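PDB 5DL5: membrane protein, which probably forms an OprD-family beta-barrel channel that lets small molecules, possibly including antibiotics, cross the outer membrane of Acinetobacter baumannii. Local coordinates for residues T252-G257 with G303-Q308; G241-F246 with E272-I277; I363-V368 with S405-G410; G186-I191 with S212-E217. One frame throughout, in Å; residues are numbered along the deposited sequence.

Interaction 1. Residues T252-G257 with G303-Q308; sequences TYSATG and GYDYGQ
Thr-252 meets Asp-305 first, its CB lying 3.5 Å from Asp-305 OD2, with the two side chains at about a right angle. Its hydroxyl is turned elsewhere, to Tyr-263. At Tyr-253 the grip tightens. The backbone N gives a nearly straight bond to Asp-305 OD2 at 2.8 Å, arriving on the anti side of that oxygen. The same residue lays its ring over the carboxylate: the planes are only 6° apart, and Tyr-253 CE1 comes within 3.4 Å of Asp-305 CG. With CG tucked between the backbone N and the carbonyl carbon (chi1 54°), the ring folds back over the acid its own N-H is holding. At its far end Tyr-253 OH reaches a water that donates to Tyr-306 O, while Gln-308 CG sits at the ring edge, in plane.

These are two loops of an OprD-family barrel, one following strand 233-246 and the other strand 289-300. The second bends through successive inverse gamma turns centred on Tyr-304 and Asp-305, and Tyr-304 stacks on Tyr-242 of the wall.

Ser-254 supplies the other two bonds to the carboxylate. Its N reaches Asp-305 OD2 at 2.9 Å from the syn side, so that one oxygen takes two backbone N-H groups, an environment likely to favour the charged acid. Its hydroxyl donates a short bond of 2.5 Å from Ser-254 OG to the syn lone pair of Asp-305 OD1. That OG also accepts from Gly-303 N at 2.9 Å, a more bent bond (140°).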
loop_
_atom_site.group_PDB
_atom_site.type_symbol
_atom_site.label_atom_id
_atom_site.label_comp_id
_atom_site.label_asym_id
_atom_site.label_seq_id
_atom_site.Cartn_x
_atom_site.Cartn_y
_atom_site.Cartn_z
ATOM N N THR A 252 17.524 -6.603 4.174
ATOM C CA THR A 252 17.146 -6.812 2.737
ATOM C C THR A 252 17.222 -8.327 2.480
ATOM O O THR A 252 17.720 -9.059 3.369
ATOM C CB THR A 252 18.176 -6.132 1.780
ATOM O OG1 THR A 252 19.517 -6.555 2.071
ATOM C CG2 THR A 252 18.111 -4.676 1.829
ATOM N N TYR A 253 16.819 -8.782 1.273
ATOM C CA TYR A 253 16.839 -10.224 0.943
ATOM C C TYR A 253 17.381 -10.425 -0.491
ATOM O O TYR A 253 17.975 -11.438 -0.716
ATOM C CB TYR A 253 15.523 -10.882 1.117
ATOM C CG TYR A 253 14.413 -10.196 0.356
ATOM C CD1 TYR A 253 13.740 -9.151 0.923
ATOM C CD2 TYR A 253 14.032 -10.591 -1.022
ATOM C CE1 TYR A 253 12.684 -8.503 0.265
ATOM C CE2 TYR A 253 13.002 -9.910 -1.724
ATOM C CZ TYR A 253 12.308 -8.890 -1.026
ATOM O OH TYR A 253 11.303 -8.095 -1.584
ATOM N N SER A 254 17.267 -9.492 -1.431
ATOM C CA SER A 254 17.693 -9.767 -2.874
ATOM C C SER A 254 19.064 -9.158 -3.208
ATOM O O SER A 254 19.398 -9.025 -4.342
ATOM C CB SER A 254 16.525 -9.231 -3.772
ATOM O OG SER A 254 16.448 -7.809 -3.667
ATOM N N ALA A 255 19.904 -8.764 -2.232
ATOM C CA ALA A 255 21.117 -7.997 -2.538
ATOM C C ALA A 255 22.068 -8.832 -3.320
ATOM O O ALA A 255 22.059 -10.045 -3.143
ATOM C CB ALA A 255 21.858 -7.551 -1.297
ATOM N N THR A 256 22.856 -8.190 -4.200
ATOM C CA THR A 256 23.994 -8.923 -4.888
ATOM C C THR A 256 25.246 -8.185 -4.588
ATOM O O THR A 256 25.223 -7.159 -3.866
ATOM C CB THR A 256 23.765 -9.013 -6.420
ATOM O OG1 THR A 256 23.339 -7.736 -6.954
ATOM C CG2 THR A 256 22.679 -10.003 -6.659
ATOM N N GLY A 257 26.350 -8.691 -5.128
ATOM C CA GLY A 257 27.642 -8.164 -4.814
ATOM C C GLY A 257 28.089 -8.511 -3.417
ATOM O O GLY A 257 27.694 -9.552 -2.906
ATOM N N GLY A 303 17.141 -5.492 -5.240
ATOM C CA GLY A 303 15.771 -5.174 -5.607
ATOM C C GLY A 303 15.081 -4.135 -4.725
ATOM O O GLY A 303 15.692 -3.567 -3.841
ATOM N N TYR A 304 13.837 -3.839 -5.049
ATOM C CA TYR A 304 12.987 -2.894 -4.317
ATOM C C TYR A 304 12.417 -3.631 -3.073
ATOM O O TYR A 304 11.246 -4.037 -3.049
ATOM C CB TYR A 304 11.986 -2.193 -5.204
ATOM C CG TYR A 304 11.223 -1.118 -4.484
ATOM C CD1 TYR A 304 11.905 -0.073 -3.874
ATOM C CD2 TYR A 304 9.828 -1.156 -4.287
ATOM C CE1 TYR A 304 11.248 0.873 -3.135
ATOM C CE2 TYR A 304 9.146 -0.132 -3.619
ATOM C CZ TYR A 304 9.854 0.841 -2.965
ATOM O OH TYR A 304 9.314 1.836 -2.154
ATOM N N ASP A 305 13.283 -3.838 -2.062
ATOM C CA ASP A 305 13.000 -4.772 -0.898
ATOM C C ASP A 305 12.228 -3.900 0.162
ATOM O O ASP A 305 12.758 -3.617 1.224
ATOM C CB ASP A 305 14.293 -5.341 -0.339
ATOM C CG ASP A 305 14.929 -6.445 -1.172
ATOM O OD1 ASP A 305 14.681 -6.562 -2.388
ATOM O OD2 ASP A 305 15.890 -7.060 -0.669
ATOM N N TYR A 306 11.081 -3.337 -0.251
ATOM C CA TYR A 306 10.255 -2.477 0.577
ATOM C C TYR A 306 9.565 -3.297 1.698
ATOM O O TYR A 306 9.343 -4.530 1.630
ATOM C CB TYR A 306 9.280 -1.628 -0.250
ATOM C CG TYR A 306 8.001 -2.378 -0.666
ATOM C CD1 TYR A 306 7.997 -3.265 -1.735
ATOM C CD2 TYR A 306 6.837 -2.273 0.065
ATOM C CE1 TYR A 306 6.858 -3.985 -2.099
ATOM C CE2 TYR A 306 5.747 -2.989 -0.274
ATOM C CZ TYR A 306 5.763 -3.861 -1.334
ATOM O OH TYR A 306 4.681 -4.638 -1.655
ATOM N N GLY A 307 9.200 -2.615 2.754
ATOM C CA GLY A 307 8.413 -3.301 3.786
ATOM C C GLY A 307 9.214 -4.093 4.761
ATOM O O GLY A 307 8.626 -4.680 5.621
ATOM N N GLN A 308 10.540 -4.050 4.745
ATOM C CA GLN A 308 11.346 -4.898 5.585
ATOM C C GLN A 308 11.994 -4.095 6.743
ATOM O O GLN A 308 12.775 -4.664 7.470
ATOM C CB GLN A 308 12.484 -5.506 4.820
ATOM C CG GLN A 308 12.178 -6.217 3.505
ATOM C CD GLN A 308 11.162 -7.299 3.673
ATOM O OE1 GLN A 308 10.073 -7.265 3.112
ATOM N NE2 GLN A 308 11.454 -8.182 4.475
HETATM O O HOH W 1 9.543 -6.413 -0.376
#

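Interaction 2. Residues G241-F246 with E272-I277; sequences GYHTKF and EKTNNI
His-243 and Asn-276 lie side by side on one face of the strand pair, and His-243 ND1 donates to Asn-276 OD1 at 2.6 Å. The oxygen is almost in the imidazole plane, though the donor stands 27° out of the amide's carbonyl plane. Placing CG anti to the backbone N (chi1 171°) swings the imidazole across to the neighbouring strand, where His-243 CE1 also touches Thr-274 CG2 at 3.7 Å. Further along this face Lys-245 bends at its last two torsions to bring NZ to Glu-272, 3.3 Å from both OE1 and OE2: a salt bridge of two weak bonds.

The other face carries Tyr-242, Thr-244, Phe-246, Lys-273, Asn-275 and Ile-277. There Tyr-242 CB packs on Ile-277 CG2 at 4.0 Å, and a water bridges Thr-244 OG1, 2.7 Å from it, and Asn-275 OD1.

What sets the side chains opposite one another is an antiparallel ladder, with hydrogen-bonded pairs 242-277, 244-275 and 246-273. In the barrel wall, strand 216-229 flanks 233-246, its Arg-218 touching Tyr-242 and Thr-244. Strand 289-300 flanks 273-286, and from the loop beyond it Val-302 O takes a bond from Asn-275 ND2.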
loop_
_atom_site.group_PDB
_atom_site.type_symbol
_atom_site.label_atom_id
_atom_site.label_comp_id
_atom_site.label_asym_id
_atom_site.label_seq_id
_atom_site.Cartn_x
_atom_site.Cartn_y
_atom_site.Cartn_z
ATOM N N GLY A 241 8.727 6.557 -10.102
ATOM C CA GLY A 241 9.902 5.820 -9.644
ATOM C C GLY A 241 10.414 6.046 -8.205
ATOM O O GLY A 241 10.021 7.004 -7.572
ATOM N N TYR A 242 11.116 5.036 -7.680
ATOM C CA TYR A 242 11.805 5.211 -6.395
ATOM C C TYR A 242 13.323 5.021 -6.542
ATOM O O TYR A 242 13.838 4.133 -7.280
ATOM C CB TYR A 242 11.368 4.203 -5.357
ATOM C CG TYR A 242 9.932 4.212 -4.955
ATOM C CD1 TYR A 242 9.017 3.417 -5.619
ATOM C CD2 TYR A 242 9.526 4.912 -3.799
ATOM C CE1 TYR A 242 7.686 3.342 -5.168
ATOM C CE2 TYR A 242 8.206 4.949 -3.399
ATOM C CZ TYR A 242 7.282 4.122 -4.088
ATOM O OH TYR A 242 6.028 4.109 -3.648
ATOM N N HIS A 243 14.001 5.823 -5.764
ATOM C CA HIS A 243 15.406 5.604 -5.451
ATOM C C HIS A 243 15.588 5.277 -3.941
ATOM O O HIS A 243 15.223 6.100 -3.088
ATOM C CB HIS A 243 16.172 6.837 -5.862
ATOM C CG HIS A 243 17.590 6.832 -5.417
ATOM N ND1 HIS A 243 18.558 6.117 -6.075
ATOM C CD2 HIS A 243 18.189 7.355 -4.317
ATOM C CE1 HIS A 243 19.729 6.289 -5.471
ATOM N NE2 HIS A 243 19.524 7.018 -4.386
ATOM N N THR A 244 16.207 4.144 -3.633
ATOM C CA THR A 244 16.385 3.730 -2.245
ATOM C C THR A 244 17.806 3.373 -1.952
ATOM O O THR A 244 18.449 2.577 -2.632
ATOM C CB THR A 244 15.522 2.484 -1.928
ATOM O OG1 THR A 244 14.191 2.745 -2.278
ATOM C CG2 THR A 244 15.593 2.094 -0.357
ATOM N N LYS A 245 18.338 3.948 -0.905
ATOM C CA LYS A 245 19.617 3.571 -0.373
ATOM C C LYS A 245 19.378 2.929 0.981
ATOM O O LYS A 245 18.854 3.565 1.942
ATOM C CB LYS A 245 20.564 4.775 -0.213
ATOM C CG LYS A 245 21.963 4.293 0.101
ATOM C CD LYS A 245 22.975 5.429 0.122
ATOM C CE LYS A 245 22.629 6.371 1.287
ATOM N NZ LYS A 245 23.819 6.982 1.948
ATOM N N PHE A 246 19.727 1.671 1.033
ATOM C CA PHE A 246 19.611 0.889 2.236
ATOM C C PHE A 246 20.871 1.016 3.011
ATOM O O PHE A 246 21.992 0.870 2.463
ATOM C CB PHE A 246 19.381 -0.633 1.912
ATOM C CG PHE A 246 18.069 -0.912 1.305
ATOM C CD1 PHE A 246 16.945 -1.130 2.107
ATOM C CD2 PHE A 246 17.920 -0.953 -0.036
ATOM C CE1 PHE A 246 15.705 -1.401 1.522
ATOM C CE2 PHE A 246 16.690 -1.241 -0.641
ATOM C CZ PHE A 246 15.564 -1.459 0.154
ATOM N N GLU A 272 26.105 -0.649 2.272
ATOM C CA GLU A 272 24.982 0.061 1.647
ATOM C C GLU A 272 24.632 -0.684 0.315
ATOM O O GLU A 272 25.507 -1.300 -0.334
ATOM C CB GLU A 272 25.300 1.565 1.470
ATOM C CG GLU A 272 25.512 2.254 2.819
ATOM C CD GLU A 272 25.353 3.758 2.802
ATOM O OE1 GLU A 272 25.965 4.459 1.967
ATOM O OE2 GLU A 272 24.607 4.271 3.673
ATOM N N LYS A 273 23.363 -0.708 -0.017
ATOM C CA LYS A 273 22.869 -1.278 -1.279
ATOM C C LYS A 273 21.862 -0.265 -1.803
ATOM O O LYS A 273 21.230 0.444 -1.004
ATOM C CB LYS A 273 22.229 -2.637 -1.007
ATOM C CG LYS A 273 23.132 -3.762 -0.509
ATOM C CD LYS A 273 24.218 -4.220 -1.524
ATOM C CE LYS A 273 25.194 -5.168 -0.835
ATOM N NZ LYS A 273 26.206 -5.642 -1.785
ATOM N N THR A 274 21.803 -0.146 -3.117
ATOM C CA THR A 274 21.014 0.838 -3.795
ATOM C C THR A 274 20.135 0.183 -4.817
ATOM O O THR A 274 20.585 -0.697 -5.569
ATOM C CB THR A 274 21.970 1.846 -4.471
ATOM O OG1 THR A 274 22.524 2.652 -3.450
ATOM C CG2 THR A 274 21.193 2.874 -5.406
ATOM N N ASN A 275 18.903 0.659 -4.878
ATOM C CA ASN A 275 17.891 0.222 -5.858
ATOM C C ASN A 275 17.403 1.470 -6.500
ATOM O O ASN A 275 17.134 2.450 -5.796
ATOM C CB ASN A 275 16.668 -0.343 -5.180
ATOM C CG ASN A 275 15.566 -0.747 -6.132
ATOM O OD1 ASN A 275 14.524 -0.050 -6.219
ATOM N ND2 ASN A 275 15.779 -1.872 -6.870
ATOM N N ASN A 276 17.269 1.446 -7.803
ATOM C CA ASN A 276 16.314 2.320 -8.526
ATOM C C ASN A 276 15.226 1.443 -9.217
ATOM O O ASN A 276 15.525 0.442 -9.852
ATOM C CB ASN A 276 17.011 3.153 -9.608
ATOM C CG ASN A 276 18.083 4.033 -9.015
ATOM O OD1 ASN A 276 17.790 4.978 -8.334
ATOM N ND2 ASN A 276 19.287 3.649 -9.139
ATOM N N ILE A 277 13.979 1.819 -9.049
ATOM C CA ILE A 277 12.838 1.163 -9.716
ATOM C C ILE A 277 12.020 2.293 -10.315
ATOM O O ILE A 277 11.669 3.280 -9.678
ATOM C CB ILE A 277 12.087 0.195 -8.820
ATOM C CG1 ILE A 277 11.026 -0.570 -9.642
ATOM C CG2 ILE A 277 11.539 0.906 -7.600
ATOM C CD1 ILE A 277 10.356 -1.677 -8.856
HETATM O O HOH W 2 14.059 2.207 -4.965
#

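Interaction 3. Residues I363-V368 with S405-G410; sequences IKVRNV and SDAYQG
Ile-363 crosses Tyr-408 at about a right angle and places its CD1 methyl over one face of the ring. Ile-363 CD1 is 4.0 Å from the centroid of the Tyr-408 ring and 19° off the normal, a CH-pi contact. The other branch of the isoleucine goes to the ring's CE1 side, Ile-363 CG2 standing 3.7 Å from Tyr-408 CE1, so the two branches between them span the ring. Val-365 comes in obliquely; its CG2, anti to the carbonyl carbon, is the methyl that reaches Tyr-408 CD1, at 4.1 Å. Both methyls of Val-365 straddle Ala-407 O, CG2 at 3.6 Å and CG1 at 3.7 Å. Val-368 finishes the row with CG1 against Ala-407 CB at 3.9 Å.

No hydrogen bond joins the segments; each is shaped internally. Val-368 N bonds back to Val-365 O, turning the chain just past strand 351-365. In 405-410 a type I turn presents Ala-407 and Tyr-408. Ser-405 O accepts from Tyr-408 N and from Gln-409 NE2, which approach it from opposite faces of the carbonyl plane. Beyond the contact, Tyr-412 meets the Tyr-408 ring with its plane at about 15°.

The arrangement is an apolar contact at one end of a porin barrel, joining the end of strand 351-365 and the turn after it to the loop between the last two strands.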
loop_
_atom_site.group_PDB
_atom_site.type_symbol
_atom_site.label_atom_id
_atom_site.label_comp_id
_atom_site.label_asym_id
_atom_site.label_seq_id
_atom_site.Cartn_x
_atom_site.Cartn_y
_atom_site.Cartn_z
ATOM N N ILE A 363 15.815 -11.401 -13.544
ATOM C CA ILE A 363 15.901 -11.337 -12.086
ATOM C C ILE A 363 17.176 -12.060 -11.680
ATOM O O ILE A 363 17.442 -13.243 -12.105
ATOM C CB ILE A 363 14.762 -12.063 -11.409
ATOM C CG1 ILE A 363 13.439 -11.482 -11.791
ATOM C CG2 ILE A 363 15.014 -12.045 -9.870
ATOM C CD1 ILE A 363 12.298 -12.461 -11.529
ATOM N N LYS A 364 18.002 -11.311 -10.928
ATOM C CA LYS A 364 19.230 -11.837 -10.344
ATOM C C LYS A 364 18.979 -12.462 -8.995
ATOM O O LYS A 364 18.484 -11.804 -8.138
ATOM C CB LYS A 364 20.296 -10.763 -10.091
ATOM C CG LYS A 364 20.985 -10.211 -11.309
ATOM C CD LYS A 364 22.260 -9.492 -10.898
ATOM C CE LYS A 364 22.726 -8.597 -12.052
ATOM N NZ LYS A 364 24.049 -7.909 -11.750
ATOM N N VAL A 365 19.387 -13.696 -8.813
ATOM C CA VAL A 365 19.243 -14.375 -7.532
ATOM C C VAL A 365 20.660 -14.774 -7.214
ATOM O O VAL A 365 21.382 -15.437 -8.028
ATOM C CB VAL A 365 18.425 -15.661 -7.660
ATOM C CG1 VAL A 365 18.364 -16.352 -6.314
ATOM C CG2 VAL A 365 17.004 -15.391 -8.206
ATOM N N ARG A 366 21.102 -14.276 -6.054
ATOM C CA ARG A 366 22.475 -14.146 -5.713
ATOM C C ARG A 366 23.113 -15.504 -5.715
ATOM O O ARG A 366 22.570 -16.387 -5.090
ATOM C CB ARG A 366 22.547 -13.544 -4.241
ATOM C CG ARG A 366 24.026 -13.444 -3.765
ATOM C CD ARG A 366 24.086 -12.681 -2.434
ATOM N NE ARG A 366 23.557 -13.575 -1.403
ATOM C CZ ARG A 366 24.303 -14.480 -0.754
ATOM N NH1 ARG A 366 25.613 -14.550 -0.934
ATOM N NH2 ARG A 366 23.734 -15.276 0.147
ATOM N N ASN A 367 24.248 -15.676 -6.375
ATOM C CA ASN A 367 24.956 -16.979 -6.495
ATOM C C ASN A 367 24.198 -18.129 -7.209
ATOM O O ASN A 367 24.627 -19.297 -7.074
ATOM C CB ASN A 367 25.423 -17.534 -5.121
ATOM C CG ASN A 367 26.554 -16.749 -4.513
ATOM O OD1 ASN A 367 27.332 -16.097 -5.228
ATOM N ND2 ASN A 367 26.648 -16.794 -3.173
ATOM N N VAL A 368 23.056 -17.831 -7.873
ATOM C CA VAL A 368 22.312 -18.853 -8.597
ATOM C C VAL A 368 22.217 -18.494 -10.080
ATOM O O VAL A 368 22.596 -19.291 -10.838
ATOM C CB VAL A 368 20.928 -19.157 -7.970
ATOM C CG1 VAL A 368 20.173 -20.215 -8.788
ATOM C CG2 VAL A 368 21.105 -19.638 -6.512
ATOM N N SER A 405 10.383 -19.108 -12.315
ATOM C CA SER A 405 11.432 -20.162 -12.533
ATOM C C SER A 405 11.897 -20.842 -11.225
ATOM O O SER A 405 11.592 -20.404 -10.082
ATOM C CB SER A 405 12.682 -19.678 -13.333
ATOM O OG SER A 405 13.048 -18.435 -13.046
ATOM N N ASP A 406 12.645 -21.895 -11.394
ATOM C CA ASP A 406 13.159 -22.715 -10.270
ATOM C C ASP A 406 13.933 -21.909 -9.197
ATOM O O ASP A 406 13.785 -22.207 -7.980
ATOM C CB ASP A 406 14.135 -23.772 -10.778
ATOM C CG ASP A 406 13.489 -24.726 -11.662
ATOM O OD1 ASP A 406 12.250 -24.746 -11.575
ATOM O OD2 ASP A 406 14.184 -25.500 -12.403
ATOM N N ALA A 407 14.675 -20.886 -9.674
ATOM C CA ALA A 407 15.558 -20.085 -8.863
ATOM C C ALA A 407 14.801 -19.041 -8.009
ATOM O O ALA A 407 15.388 -18.429 -7.200
ATOM C CB ALA A 407 16.530 -19.388 -9.823
ATOM N N TYR A 408 13.522 -18.790 -8.284
ATOM C CA TYR A 408 12.687 -17.773 -7.654
ATOM C C TYR A 408 11.425 -18.371 -7.084
ATOM O O TYR A 408 10.297 -17.921 -7.348
ATOM C CB TYR A 408 12.340 -16.681 -8.656
ATOM C CG TYR A 408 12.085 -15.266 -8.186
ATOM C CD1 TYR A 408 13.047 -14.542 -7.436
ATOM C CD2 TYR A 408 10.921 -14.603 -8.546
ATOM C CE1 TYR A 408 12.878 -13.146 -7.037
ATOM C CE2 TYR A 408 10.713 -13.286 -8.112
ATOM C CZ TYR A 408 11.741 -12.546 -7.399
ATOM O OH TYR A 408 11.370 -11.261 -7.092
ATOM N N GLN A 409 11.639 -19.297 -6.195
ATOM C CA GLN A 409 10.588 -20.003 -5.487
ATOM C C GLN A 409 10.691 -19.466 -4.040
ATOM O O GLN A 409 10.164 -18.414 -3.770
ATOM C CB GLN A 409 10.744 -21.541 -5.608
ATOM C CG GLN A 409 10.492 -22.106 -7.020
ATOM C CD GLN A 409 9.111 -21.784 -7.598
ATOM O OE1 GLN A 409 8.048 -22.092 -6.983
ATOM N NE2 GLN A 409 9.116 -21.240 -8.845
ATOM N N GLY A 410 11.442 -20.134 -3.174
ATOM C CA GLY A 410 11.577 -19.753 -1.780
ATOM C C GLY A 410 12.296 -18.405 -1.650
ATOM O O GLY A 410 12.023 -17.672 -0.715
#

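Interaction 4. Residues G186-I191 with S212-E217; sequences GLDRAI and SKNALE
Ala-190 and Ser-212 form an antiparallel non-hydrogen-bonded pair at the open end of a barrel hairpin, where strand 190-200 begins and 203-212 ends. The backbones are close here: the two CA atoms, of Ala-190 and Ser-212, are 4.1 Å apart. One step out, Lys-213 N donates to Arg-189 O at 2.9 Å, and Ser-212 CA-H leans on that same carbonyl. The return bond of this pair runs through a water instead. The water accepts from Arg-189 N at 3.0 Å and donates to Lys-213 O, and it also lies 2.7 Å from Ser-212 OG. The hydroxyl is anti to its backbone nitrogen (chi1 -177°), which brings it to the water and leaves Leu-187 CD1 beside it at 3.7 Å.

Immediately afterwards the chain turns into strand 216-229 through a classic beta bulge, with Ala-215 and Leu-216 both facing Ser-212. Ser-212 O takes the N-H of both, and Ser-212 N bonds to Leu-216 O.

Outside the ladder, the long side chains rest on one another. The Lys-213 chain crosses the Arg-189 guanidinium obliquely, with Lys-213 CD over one face near its rim, 3.9 Å from Arg-189 NH2. The two positive ends are close, Arg-189 NH2 being 4.5 Å from Lys-213 NZ. Asp-188, with CG anti to N, sends OD2 to the same methylene, 3.6 Å from Lys-213 CD. Its negative charge may ease the crowding of the two cations, although it makes no salt bridge with Lys-213.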
loop_
_atom_site.group_PDB
_atom_site.type_symbol
_atom_site.label_atom_id
_atom_site.label_comp_id
_atom_site.label_asym_id
_atom_site.label_seq_id
_atom_site.Cartn_x
_atom_site.Cartn_y
_atom_site.Cartn_z
ATOM N N GLY A 186 10.625 -2.880 15.458
ATOM C CA GLY A 186 10.076 -1.510 15.701
ATOM C C GLY A 186 10.668 -0.449 14.798
ATOM O O GLY A 186 11.666 -0.696 14.204
ATOM N N LEU A 187 10.000 0.691 14.624
ATOM C CA LEU A 187 10.608 1.836 13.957
ATOM C C LEU A 187 11.541 2.632 14.893
ATOM O O LEU A 187 11.161 2.957 16.062
ATOM C CB LEU A 187 9.433 2.697 13.516
ATOM C CG LEU A 187 9.817 3.901 12.641
ATOM C CD1 LEU A 187 10.771 3.693 11.431
ATOM C CD2 LEU A 187 8.563 4.644 12.266
ATOM N N ASP A 188 12.674 3.071 14.413
ATOM C CA ASP A 188 13.524 4.032 15.167
ATOM C C ASP A 188 12.978 5.494 14.870
ATOM O O ASP A 188 12.292 6.051 15.672
ATOM C CB ASP A 188 15.007 3.828 14.804
ATOM C CG ASP A 188 15.983 4.710 15.698
ATOM O OD1 ASP A 188 15.513 5.577 16.442
ATOM O OD2 ASP A 188 17.230 4.558 15.604
ATOM N N ARG A 189 13.204 6.077 13.679
ATOM C CA ARG A 189 12.767 7.466 13.414
ATOM C C ARG A 189 12.664 7.542 11.913
ATOM O O ARG A 189 13.710 7.535 11.215
ATOM C CB ARG A 189 13.835 8.505 13.899
ATOM C CG ARG A 189 13.444 9.974 13.737
ATOM C CD ARG A 189 14.524 10.971 14.094
ATOM N NE ARG A 189 15.622 10.831 13.124
ATOM C CZ ARG A 189 16.872 11.204 13.360
ATOM N NH1 ARG A 189 17.211 11.818 14.502
ATOM N NH2 ARG A 189 17.818 10.941 12.485
ATOM N N ALA A 190 11.484 7.788 11.447
ATOM C CA ALA A 190 11.284 8.097 10.047
ATOM C C ALA A 190 10.904 9.572 9.816
ATOM O O ALA A 190 9.883 10.010 10.347
ATOM C CB ALA A 190 10.184 7.178 9.493
ATOM N N ILE A 191 11.715 10.325 9.060
ATOM C CA ILE A 191 11.461 11.693 8.747
ATOM C C ILE A 191 11.001 11.668 7.266
ATOM O O ILE A 191 11.700 11.066 6.433
ATOM C CB ILE A 191 12.713 12.570 8.895
ATOM C CG1 ILE A 191 13.318 12.768 10.354
ATOM C CG2 ILE A 191 12.505 13.958 8.349
ATOM C CD1 ILE A 191 12.368 12.443 11.344
ATOM N N SER A 212 15.009 7.336 7.161
ATOM C CA SER A 212 14.661 6.520 8.283
ATOM C C SER A 212 15.928 6.048 8.864
ATOM O O SER A 212 16.695 5.337 8.199
ATOM C CB SER A 212 13.880 5.360 7.856
ATOM O OG SER A 212 13.465 4.558 9.009
ATOM N N LYS A 213 16.114 6.374 10.129
ATOM C CA LYS A 213 17.438 6.316 10.801
ATOM C C LYS A 213 17.873 4.847 10.913
ATOM O O LYS A 213 17.103 3.951 11.237
ATOM C CB LYS A 213 17.404 7.042 12.192
ATOM C CG LYS A 213 18.643 6.787 13.148
ATOM C CD LYS A 213 18.634 7.616 14.425
ATOM C CE LYS A 213 19.966 7.635 15.243
ATOM N NZ LYS A 213 20.789 8.903 15.243
ATOM N N ASN A 214 19.128 4.615 10.553
ATOM C CA ASN A 214 19.704 3.297 10.514
ATOM C C ASN A 214 19.080 2.329 9.573
ATOM O O ASN A 214 19.323 1.113 9.721
ATOM C CB ASN A 214 19.730 2.694 11.933
ATOM C CG ASN A 214 20.635 3.504 12.854
ATOM O OD1 ASN A 214 21.679 3.989 12.416
ATOM N ND2 ASN A 214 20.196 3.762 14.040
ATOM N N ALA A 215 18.244 2.791 8.638
ATOM C CA ALA A 215 17.494 1.853 7.835
ATOM C C ALA A 215 17.647 2.158 6.305
ATOM O O ALA A 215 18.259 1.416 5.598
ATOM C CB ALA A 215 16.048 1.924 8.198
ATOM N N LEU A 216 17.156 3.304 5.845
ATOM C CA LEU A 216 17.195 3.613 4.494
ATOM C C LEU A 216 16.809 5.057 4.238
ATOM O O LEU A 216 16.154 5.680 5.089
ATOM C CB LEU A 216 16.226 2.732 3.701
ATOM C CG LEU A 216 14.733 2.677 4.098
ATOM C CD1 LEU A 216 13.852 3.578 3.261
ATOM C CD2 LEU A 216 14.218 1.294 3.781
ATOM N N GLU A 217 17.168 5.499 3.052
ATOM C CA GLU A 217 16.786 6.759 2.461
ATOM C C GLU A 217 16.053 6.430 1.198
ATOM O O GLU A 217 16.451 5.502 0.454
ATOM C CB GLU A 217 18.024 7.681 2.209
ATOM C CG GLU A 217 18.809 7.896 3.477
ATOM C CD GLU A 217 20.155 8.638 3.291
ATOM O OE1 GLU A 217 20.835 8.585 2.188
ATOM O OE2 GLU A 217 20.554 9.236 4.329
HETATM O O HOH W 3 14.379 4.243 11.554
#

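Going from the N terminus, interaction 4 comes first, closing a hairpin of strands 190-200 and 203-212 and running into strand 216-229. That strand lies next to 233-246, where interaction 2 begins, and a weak ion pair from Lys-245 to Glu-217 joins the two contacts. Interaction 2 encloses the long loop after 233-246. Interaction 1 starts inside that loop and ends beyond strand 289-300, so interactions 1 and 2 cross; Thr-256 O and Lys-273 NZ probably bond between them. Interaction 3 follows in series, spanning strands 371-384 and 394-404. It touches interaction 1 where Arg-366 CD packs on Ala-255 O, but stays about 17 Å from interaction 4 at the nearest atoms.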